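Local coordinates for protein Cap5O (Staphylococcus aureus, PDB 3OJO) that is an NAD-dependent dehydrogenase of UDP-N-acetyl-mannosamine that takes part in capsular polysaccharide biosynthesis, at residues V378-D383 against I403-N408; Y355-E360 against S385-L390; N242-I247 against H259-G264. All coordinates share one frame; numbering follows the deposited sequence.

Contact 1: V378-D383 against I403-N408; sequences VLILSD and IFDTKN
V378, L379 and I380 pair with I403, F404 and D405 as neighbouring parallel strands of the five-stranded sheet in the UDP-binding domain. The ladder runs from F404 N to V378 O and from I380 N to F404 O, and side chains alternate between the two faces. On one face the L379 and F404 side chains run alongside each other. With CG of L379 anti to the backbone N (chi1 -169°), CD1 reaches 3.7 Å from CD2 of F404. Helix 286-312 covers both residues, and L379 also meets helix 336-346. The opposite face carries V378, I403, I380 and D405. There I380 CD1 lies 3.8 Å from I403 CG2, while CB of I380 rests against D405 OD1 at 3.3 Å, an aliphatic surface laid on a carboxylate. That oxygen also closes an Asx turn, receiving K407 N from above the carboxylate plane. D405 OD2 is held outside the two segments by Y419 OH and the backbone N atoms of V409 and V410, so the buried acid is gripped at both oxygens. Past the paired strands, T406 takes over. Its hydroxyl sits between the backbone N and carbonyl carbon (chi1 71°), which turns OG1 onto I380 O at 2.7 Å, on a lone pair in the carbonyl plane. T406 N donates to the same oxygen at 3.0 Å, making a two-pronged grip that prolongs the pairing beyond the strand ends. The methyl of T406, CG2, sits above one face of the F404 ring, toward its rim. K407 bends at chi2 and chi3 and passes L381 O with CG. Its end runs across D383: CE comes 3.6 Å from D383 CG, but NZ stays 4.2 Å from OD2, too long for a salt bridge.

Contact 2: Y355-E360 against S385-L390; sequences YDPHVE and SEFKNL
The rings of Y355 and F387 meet at their edges, CE1 of the tyrosine 3.7 Å from CE2 of the phenylalanine, each atom near the plane of the other ring. The pair joins the end of edge strand 351-355 to the loop after strand 377-380 in the parallel sheet of the UDP-binding domain. The side chains come from opposite sides and overlap alongside, so CE2 also lies near CD1 of Y355. F321, from the neighbouring strand 317-321, meets both rings, the F387 plane at about 25°, and H384 meets F387 and H358. At the edge of the H358 imidazole, in its plane, lie D356 OD2 and E386 OE1. The second is a His-carboxylate hydrogen bond between the loop that follows Y355 and the F387 loop: H358 NE2 donates to the syn lone pair of E386 OE1 at 3.0 Å. The carboxylate stands nearly perpendicular to that ring. OE2 is also 2.9 Å from NE2, but at an angle too poor for a hydrogen bond. The glutamate gets there by bending at chi2 (95°), with OE2 passing 3.5 Å from P357 CG, so the pyrrolidine edge borders the carboxylate. D328 brings another carboxylate close to OE1, which may favour a protonated imidazole, or a proton on one of the acids. L323 N and H384 NE2 hold the D356 carboxylate through OD1. Its OD2 makes an Asx turn, the anti lone pair receiving H358 N, two residues on, at 2.9 Å.

Contact 3: N242-I247 against H259-G264; sequences NVLDVI and HQPGPG
I247 and L244 bring their terminal methyls to the ring of P261, where the first turn of helix 243-250 packs against the extended, proline-bearing loop 259-264 in the central domain. This is the close-packed part: the buried proline is met by several methyls. I247 CD1 and L244 CD2 converge on a single proline atom, CD, at 4.1 Å and 3.9 Å. V243 adds a looser touch, its CG1 being 4.4 Å from P261 CG. I247 has CG1 anti to its carbonyl carbon (chi1 -69°) and the chain nearly extended from there, so CD1 also comes to 3.5 Å from H259 O, a methyl against a backbone carbonyl. P261 in turn packs on N230 and T233 of helix 208-238, which puts the proline between two helices. M217 of the second subunit packs on V243, V246 and I247, so the short helix is held by the loop within its own chain and by the partner chain. The solvent side differs in kind. Q260, an exposed residue, bends at chi2 and lays its polar amide beside the L244 and I247 side chains, NE2 3.5 Å from L244 CD2 and OE1 4.1 Å from I247 CG2. The partners there are carbon atoms, and no hydrogen bond crosses between the segments. L244, crossing Q260 at about a right angle, is itself only partly buried. The H259 side chain departs from the helix and its ring meets Y221. At the start of the helix, N242, at the N-cap position, has its OD1 3.0 Å from D245 N in a nearly straight capping bond (161°), with the donor above the side-chain carbonyl plane.

How the contacts relate
Along the chain contact 3 comes first, in the central domain; contacts 1 and 2 follow in the UDP-binding domain with alternating segments. Contact 1 sits between the others, its centre 11 Å from that of contact 2 and 13 Å from that of contact 3; contacts 2 and 3 do not touch, their centres 22 Å apart and nearest atoms about 11 Å. Contact 1 lies on inner strands of the parallel sheet, contact 2 at its edge strand's end; they touch where F387 CD1 lies 3.3 Å from S382 O and 3.8 Å from I380 CG2. Through P263, packed against L381, T406 and K407, the central-domain loop meets the carboxyl-terminal strand ends of the UDP-binding sheet, joining the domains.

Contact 1: V378-D383 against I403-N408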
loop_
_atom_site.group_PDB
_atom_site.type_symbol
_atom_site.label_atom_id
_atom_site.label_comp_id
_atom_site.label_asym_id
_atom_site.label_seq_id
_atom_site.Cartn_x
_atom_site.Cartn_y
_atom_site.Cartn_z
ATOM N N VAL B 378 30.773 1.770 8.807
ATOM C CA VAL B 378 30.321 0.530 8.139
ATOM C C VAL B 378 28.877 0.772 7.668
ATOM O O VAL B 378 27.977 1.055 8.475
ATOM C CB VAL B 378 30.500 -0.775 8.960
ATOM C CG1 VAL B 378 29.458 -1.836 8.590
ATOM C CG2 VAL B 378 31.912 -1.326 8.770
ATOM N N LEU B 379 28.690 0.739 6.353
ATOM C CA LEU B 379 27.400 0.996 5.737
ATOM C C LEU B 379 26.712 -0.304 5.327
ATOM O O LEU B 379 27.165 -0.965 4.391
ATOM C CB LEU B 379 27.570 1.971 4.549
ATOM C CG LEU B 379 26.312 2.573 3.924
ATOM C CD1 LEU B 379 25.457 3.323 4.959
ATOM C CD2 LEU B 379 26.674 3.487 2.771
ATOM N N ILE B 380 25.609 -0.663 6.020
ATOM C CA ILE B 380 24.859 -1.874 5.668
ATOM C C ILE B 380 23.704 -1.601 4.664
ATOM O O ILE B 380 22.701 -0.960 4.990
ATOM C CB ILE B 380 24.469 -2.752 6.872
ATOM C CG1 ILE B 380 25.624 -2.830 7.882
ATOM C CG2 ILE B 380 24.023 -4.140 6.382
ATOM C CD1 ILE B 380 25.425 -3.749 8.992
ATOM N N LEU B 381 23.885 -2.110 3.439
ATOM C CA LEU B 381 22.992 -1.916 2.296
ATOM C C LEU B 381 22.263 -3.168 1.808
ATOM O O LEU B 381 21.316 -3.027 1.029
ATOM C CB LEU B 381 23.732 -1.235 1.131
ATOM C CG LEU B 381 24.506 0.041 1.410
ATOM C CD1 LEU B 381 25.223 0.464 0.194
ATOM C CD2 LEU B 381 23.594 1.158 1.921
ATOM N N SER B 382 22.654 -4.374 2.310
ATOM C CA SER B 382 22.005 -5.663 1.994
ATOM C C SER B 382 21.672 -6.439 3.257
ATOM O O SER B 382 22.414 -6.352 4.227
ATOM C CB SER B 382 22.872 -6.507 1.065
ATOM O OG SER B 382 23.116 -5.804 -0.143
ATOM N N ASP B 383 20.560 -7.179 3.256
ATOM C CA ASP B 383 20.135 -7.967 4.416
ATOM C C ASP B 383 20.608 -9.453 4.354
ATOM O O ASP B 383 19.820 -10.390 4.537
ATOM C CB ASP B 383 18.615 -7.807 4.698
ATOM C CG ASP B 383 17.668 -8.249 3.592
ATOM O OD1 ASP B 383 18.152 -8.600 2.488
ATOM O OD2 ASP B 383 16.446 -8.215 3.816
ATOM N N ILE B 403 28.139 1.987 12.841
ATOM C CA ILE B 403 27.345 1.265 11.846
ATOM C C ILE B 403 26.052 2.028 11.517
ATOM O O ILE B 403 25.274 2.325 12.431
ATOM C CB ILE B 403 27.002 -0.179 12.328
ATOM C CG1 ILE B 403 28.265 -1.033 12.543
ATOM C CG2 ILE B 403 26.013 -0.875 11.359
ATOM C CD1 ILE B 403 28.012 -2.370 13.184
ATOM N N PHE B 404 25.810 2.307 10.211
ATOM C CA PHE B 404 24.545 2.854 9.717
ATOM C C PHE B 404 23.894 1.756 8.862
ATOM O O PHE B 404 24.328 1.467 7.737
ATOM C CB PHE B 404 24.676 4.187 8.952
ATOM C CG PHE B 404 23.359 4.718 8.421
ATOM C CD1 PHE B 404 22.176 4.559 9.145
ATOM C CD2 PHE B 404 23.298 5.377 7.201
ATOM C CE1 PHE B 404 20.959 5.020 8.639
ATOM C CE2 PHE B 404 22.082 5.854 6.709
ATOM C CZ PHE B 404 20.926 5.678 7.438
ATOM N N ASP B 405 22.886 1.102 9.450
ATOM C CA ASP B 405 22.186 -0.014 8.835
ATOM C C ASP B 405 20.889 0.444 8.180
ATOM O O ASP B 405 19.924 0.769 8.865
ATOM C CB ASP B 405 21.991 -1.132 9.868
ATOM C CG ASP B 405 21.443 -2.443 9.362
ATOM O OD1 ASP B 405 21.433 -2.651 8.131
ATOM O OD2 ASP B 405 21.038 -3.268 10.194
ATOM N N THR B 406 20.889 0.491 6.836
ATOM C CA THR B 406 19.750 0.909 6.024
ATOM C C THR B 406 18.717 -0.213 5.864
ATOM O O THR B 406 17.627 0.047 5.352
ATOM C CB THR B 406 20.228 1.450 4.651
ATOM O OG1 THR B 406 20.698 0.381 3.848
ATOM C CG2 THR B 406 21.265 2.530 4.770
ATOM N N LYS B 407 19.065 -1.449 6.291
ATOM C CA LYS B 407 18.221 -2.655 6.166
ATOM C C LYS B 407 17.665 -3.214 7.492
ATOM O O LYS B 407 16.787 -4.074 7.446
ATOM C CB LYS B 407 18.974 -3.776 5.397
ATOM C CG LYS B 407 19.256 -3.482 3.925
ATOM C CD LYS B 407 17.991 -3.427 3.049
ATOM C CE LYS B 407 17.392 -4.762 2.720
ATOM N NZ LYS B 407 16.331 -4.627 1.690
ATOM N N ASN B 408 18.171 -2.736 8.659
ATOM C CA ASN B 408 17.787 -3.190 10.010
ATOM C C ASN B 408 17.979 -4.725 10.152
ATOM O O ASN B 408 17.094 -5.448 10.627
ATOM C CB ASN B 408 16.375 -2.707 10.388
ATOM C CG ASN B 408 16.006 -2.893 11.837
ATOM O OD1 ASN B 408 16.813 -2.730 12.751
ATOM N ND2 ASN B 408 14.759 -3.224 12.083
#

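Contact 2: Y355-E360 against S385-L390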
loop_
_atom_site.group_PDB
_atom_site.type_symbol
_atom_site.label_atom_id
_atom_site.label_comp_id
_atom_site.label_asym_id
_atom_site.label_seq_id
_atom_site.Cartn_x
_atom_site.Cartn_y
_atom_site.Cartn_z
ATOM N N TYR B 355 32.299 -4.752 0.744
ATOM C CA TYR B 355 32.369 -6.091 1.321
ATOM C C TYR B 355 31.059 -6.846 1.056
ATOM O O TYR B 355 30.007 -6.455 1.557
ATOM C CB TYR B 355 32.702 -6.077 2.837
ATOM C CG TYR B 355 32.612 -7.459 3.452
ATOM C CD1 TYR B 355 31.471 -7.864 4.142
ATOM C CD2 TYR B 355 33.624 -8.398 3.257
ATOM C CE1 TYR B 355 31.352 -9.156 4.653
ATOM C CE2 TYR B 355 33.508 -9.699 3.752
ATOM C CZ TYR B 355 32.379 -10.066 4.469
ATOM O OH TYR B 355 32.260 -11.345 4.961
ATOM N N ASP B 356 31.137 -7.943 0.285
ATOM C CA ASP B 356 29.999 -8.823 0.028
ATOM C C ASP B 356 30.461 -10.281 -0.161
ATOM O O ASP B 356 31.146 -10.578 -1.141
ATOM C CB ASP B 356 29.083 -8.328 -1.111
ATOM C CG ASP B 356 27.687 -8.937 -1.083
ATOM O OD1 ASP B 356 26.713 -8.199 -1.312
ATOM O OD2 ASP B 356 27.579 -10.157 -0.884
ATOM N N PRO B 357 30.096 -11.198 0.773
ATOM C CA PRO B 357 30.525 -12.605 0.631
ATOM C C PRO B 357 29.889 -13.353 -0.544
ATOM O O PRO B 357 30.436 -14.361 -0.994
ATOM C CB PRO B 357 30.118 -13.232 1.966
ATOM C CG PRO B 357 28.997 -12.395 2.458
ATOM C CD PRO B 357 29.280 -10.999 1.991
ATOM N N HIS B 358 28.734 -12.864 -1.028
ATOM C CA HIS B 358 27.977 -13.452 -2.128
ATOM C C HIS B 358 28.419 -12.936 -3.498
ATOM O O HIS B 358 28.193 -13.623 -4.495
ATOM C CB HIS B 358 26.472 -13.215 -1.916
ATOM C CG HIS B 358 25.966 -13.786 -0.630
ATOM N ND1 HIS B 358 25.574 -15.103 -0.536
ATOM C CD2 HIS B 358 25.839 -13.202 0.583
ATOM C CE1 HIS B 358 25.206 -15.280 0.721
ATOM N NE2 HIS B 358 25.339 -14.161 1.432
ATOM N N VAL B 359 29.053 -11.735 -3.554
ATOM C CA VAL B 359 29.516 -11.099 -4.806
ATOM C C VAL B 359 31.000 -11.420 -5.103
ATOM O O VAL B 359 31.893 -11.071 -4.318
ATOM C CB VAL B 359 29.202 -9.573 -4.863
ATOM C CG1 VAL B 359 29.670 -8.966 -6.174
ATOM C CG2 VAL B 359 27.717 -9.299 -4.667
ATOM N N GLU B 360 31.246 -12.069 -6.260
ATOM C CA GLU B 360 32.584 -12.500 -6.678
ATOM C C GLU B 360 33.393 -11.533 -7.563
ATOM O O GLU B 360 34.475 -11.915 -8.020
ATOM C CB GLU B 360 32.544 -13.928 -7.271
ATOM C CG GLU B 360 33.052 -15.016 -6.336
ATOM C CD GLU B 360 32.131 -15.375 -5.184
ATOM O OE1 GLU B 360 32.509 -15.107 -4.020
ATOM O OE2 GLU B 360 31.030 -15.914 -5.444
ATOM N N SER B 385 22.188 -12.897 5.543
ATOM C CA SER B 385 22.081 -13.693 6.780
ATOM C C SER B 385 23.294 -13.533 7.693
ATOM O O SER B 385 23.137 -13.439 8.911
ATOM C CB SER B 385 21.872 -15.162 6.442
ATOM O OG SER B 385 20.546 -15.379 5.989
ATOM N N GLU B 386 24.495 -13.447 7.083
ATOM C CA GLU B 386 25.788 -13.276 7.750
ATOM C C GLU B 386 25.841 -12.018 8.598
ATOM O O GLU B 386 26.522 -12.004 9.624
ATOM C CB GLU B 386 26.930 -13.252 6.718
ATOM C CG GLU B 386 27.064 -14.537 5.911
ATOM C CD GLU B 386 26.375 -14.563 4.559
ATOM O OE1 GLU B 386 25.188 -14.170 4.477
ATOM O OE2 GLU B 386 27.017 -15.023 3.586
ATOM N N PHE B 387 25.115 -10.970 8.179
ATOM C CA PHE B 387 25.079 -9.667 8.846
ATOM C C PHE B 387 24.201 -9.620 10.102
ATOM O O PHE B 387 24.279 -8.654 10.858
ATOM C CB PHE B 387 24.697 -8.562 7.844
ATOM C CG PHE B 387 25.607 -8.347 6.647
ATOM C CD1 PHE B 387 25.166 -7.626 5.540
ATOM C CD2 PHE B 387 26.923 -8.807 6.652
ATOM C CE1 PHE B 387 26.016 -7.388 4.450
ATOM C CE2 PHE B 387 27.768 -8.572 5.560
ATOM C CZ PHE B 387 27.310 -7.865 4.467
ATOM N N LYS B 388 23.384 -10.662 10.335
ATOM C CA LYS B 388 22.464 -10.734 11.479
ATOM C C LYS B 388 23.210 -10.871 12.793
ATOM O O LYS B 388 23.017 -10.062 13.702
ATOM C CB LYS B 388 21.422 -11.864 11.290
ATOM C CG LYS B 388 20.509 -11.652 10.080
ATOM C CD LYS B 388 19.629 -12.845 9.786
ATOM C CE LYS B 388 18.776 -12.599 8.563
ATOM N NZ LYS B 388 17.819 -13.713 8.319
ATOM N N ASN B 389 24.157 -11.821 12.822
ATOM C CA ASN B 389 24.976 -12.184 13.969
ATOM C C ASN B 389 26.414 -11.668 13.850
ATOM O O ASN B 389 27.342 -12.443 13.578
ATOM C CB ASN B 389 24.913 -13.696 14.170
ATOM C CG ASN B 389 23.496 -14.225 14.270
ATOM O OD1 ASN B 389 22.818 -14.081 15.304
ATOM N ND2 ASN B 389 23.012 -14.836 13.188
ATOM N N LEU B 390 26.585 -10.341 14.044
ATOM C CA LEU B 390 27.883 -9.658 14.010
ATOM C C LEU B 390 28.176 -9.062 15.394
ATOM O O LEU B 390 27.349 -8.323 15.927
ATOM C CB LEU B 390 27.931 -8.535 12.933
ATOM C CG LEU B 390 27.784 -8.897 11.437
ATOM C CD1 LEU B 390 27.756 -7.643 10.587
ATOM C CD2 LEU B 390 28.914 -9.789 10.945
#

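Contact 3: N242-I247 against H259-G264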
loop_
_atom_site.group_PDB
_atom_site.type_symbol
_atom_site.label_atom_id
_atom_site.label_comp_id
_atom_site.label_asym_id
_atom_site.label_seq_id
_atom_site.Cartn_x
_atom_site.Cartn_y
_atom_site.Cartn_z
ATOM N N ASN B 242 11.278 8.161 15.572
ATOM C CA ASN B 242 11.793 6.867 15.174
ATOM C C ASN B 242 10.787 6.256 14.187
ATOM O O ASN B 242 9.663 5.941 14.582
ATOM C CB ASN B 242 12.004 5.959 16.407
ATOM C CG ASN B 242 12.694 4.673 16.045
ATOM O OD1 ASN B 242 12.282 3.919 15.147
ATOM N ND2 ASN B 242 13.796 4.425 16.686
ATOM N N VAL B 243 11.187 6.083 12.925
ATOM C CA VAL B 243 10.296 5.523 11.906
ATOM C C VAL B 243 9.903 4.054 12.154
ATOM O O VAL B 243 8.732 3.692 11.974
ATOM C CB VAL B 243 10.758 5.820 10.454
ATOM C CG1 VAL B 243 12.005 5.033 10.060
ATOM C CG2 VAL B 243 9.616 5.598 9.450
ATOM N N LEU B 244 10.863 3.246 12.660
ATOM C CA LEU B 244 10.663 1.816 12.901
ATOM C C LEU B 244 9.680 1.510 13.993
ATOM O O LEU B 244 8.833 0.630 13.826
ATOM C CB LEU B 244 11.990 1.074 13.050
ATOM C CG LEU B 244 13.002 1.286 11.909
ATOM C CD1 LEU B 244 14.313 0.668 12.244
ATOM C CD2 LEU B 244 12.464 0.781 10.549
ATOM N N ASP B 245 9.725 2.308 15.067
ATOM C CA ASP B 245 8.839 2.247 16.228
ATOM C C ASP B 245 7.438 2.684 15.881
ATOM O O ASP B 245 6.467 2.095 16.376
ATOM C CB ASP B 245 9.404 3.103 17.365
ATOM C CG ASP B 245 10.645 2.501 18.000
ATOM O OD1 ASP B 245 10.808 1.265 17.931
ATOM O OD2 ASP B 245 11.439 3.263 18.588
ATOM N N VAL B 246 7.324 3.691 15.008
ATOM C CA VAL B 246 6.032 4.187 14.551
ATOM C C VAL B 246 5.368 3.214 13.552
ATOM O O VAL B 246 4.154 2.980 13.645
ATOM C CB VAL B 246 6.135 5.645 14.058
ATOM C CG1 VAL B 246 4.773 6.171 13.639
ATOM C CG2 VAL B 246 6.708 6.532 15.162
ATOM N N ILE B 247 6.152 2.609 12.620
ATOM C CA ILE B 247 5.580 1.605 11.700
ATOM C C ILE B 247 4.960 0.466 12.555
ATOM O O ILE B 247 3.783 0.147 12.375
ATOM C CB ILE B 247 6.585 1.106 10.628
ATOM C CG1 ILE B 247 6.908 2.233 9.627
ATOM C CG2 ILE B 247 6.061 -0.170 9.887
ATOM C CD1 ILE B 247 8.147 2.002 8.768
ATOM N N HIS B 259 5.219 -1.010 5.092
ATOM C CA HIS B 259 6.418 -1.775 4.789
ATOM C C HIS B 259 7.666 -1.216 5.471
ATOM O O HIS B 259 7.613 -0.197 6.155
ATOM C CB HIS B 259 6.592 -1.939 3.254
ATOM C CG HIS B 259 5.475 -2.687 2.578
ATOM N ND1 HIS B 259 5.677 -3.346 1.367
ATOM C CD2 HIS B 259 4.184 -2.867 2.962
ATOM C CE1 HIS B 259 4.507 -3.894 1.064
ATOM N NE2 HIS B 259 3.574 -3.614 1.984
ATOM N N GLN B 260 8.791 -1.913 5.296
ATOM C CA GLN B 260 10.081 -1.518 5.840
ATOM C C GLN B 260 10.820 -0.591 4.873
ATOM O O GLN B 260 10.827 -0.830 3.662
ATOM C CB GLN B 260 10.955 -2.750 6.160
ATOM C CG GLN B 260 10.532 -3.527 7.404
ATOM C CD GLN B 260 10.548 -2.689 8.669
ATOM O OE1 GLN B 260 9.498 -2.379 9.232
ATOM N NE2 GLN B 260 11.737 -2.279 9.116
ATOM N N PRO B 261 11.444 0.486 5.392
ATOM C CA PRO B 261 12.242 1.354 4.507
ATOM C C PRO B 261 13.594 0.697 4.201
ATOM O O PRO B 261 13.961 -0.309 4.837
ATOM C CB PRO B 261 12.418 2.632 5.323
ATOM C CG PRO B 261 12.284 2.193 6.761
ATOM C CD PRO B 261 11.526 0.912 6.807
ATOM N N GLY B 262 14.319 1.258 3.238
ATOM C CA GLY B 262 15.612 0.725 2.831
ATOM C C GLY B 262 16.436 1.659 1.969
ATOM O O GLY B 262 16.121 2.840 1.833
ATOM N N PRO B 263 17.498 1.132 1.350
ATOM C CA PRO B 263 18.369 1.984 0.512
ATOM C C PRO B 263 17.858 2.270 -0.909
ATOM O O PRO B 263 18.508 2.968 -1.693
ATOM C CB PRO B 263 19.680 1.194 0.486
ATOM C CG PRO B 263 19.287 -0.231 0.676
ATOM C CD PRO B 263 17.998 -0.257 1.436
ATOM N N GLY B 264 16.691 1.726 -1.221
ATOM C CA GLY B 264 16.061 1.819 -2.529
ATOM C C GLY B 264 15.486 0.475 -2.927
ATOM O O GLY B 264 15.386 -0.435 -2.096
#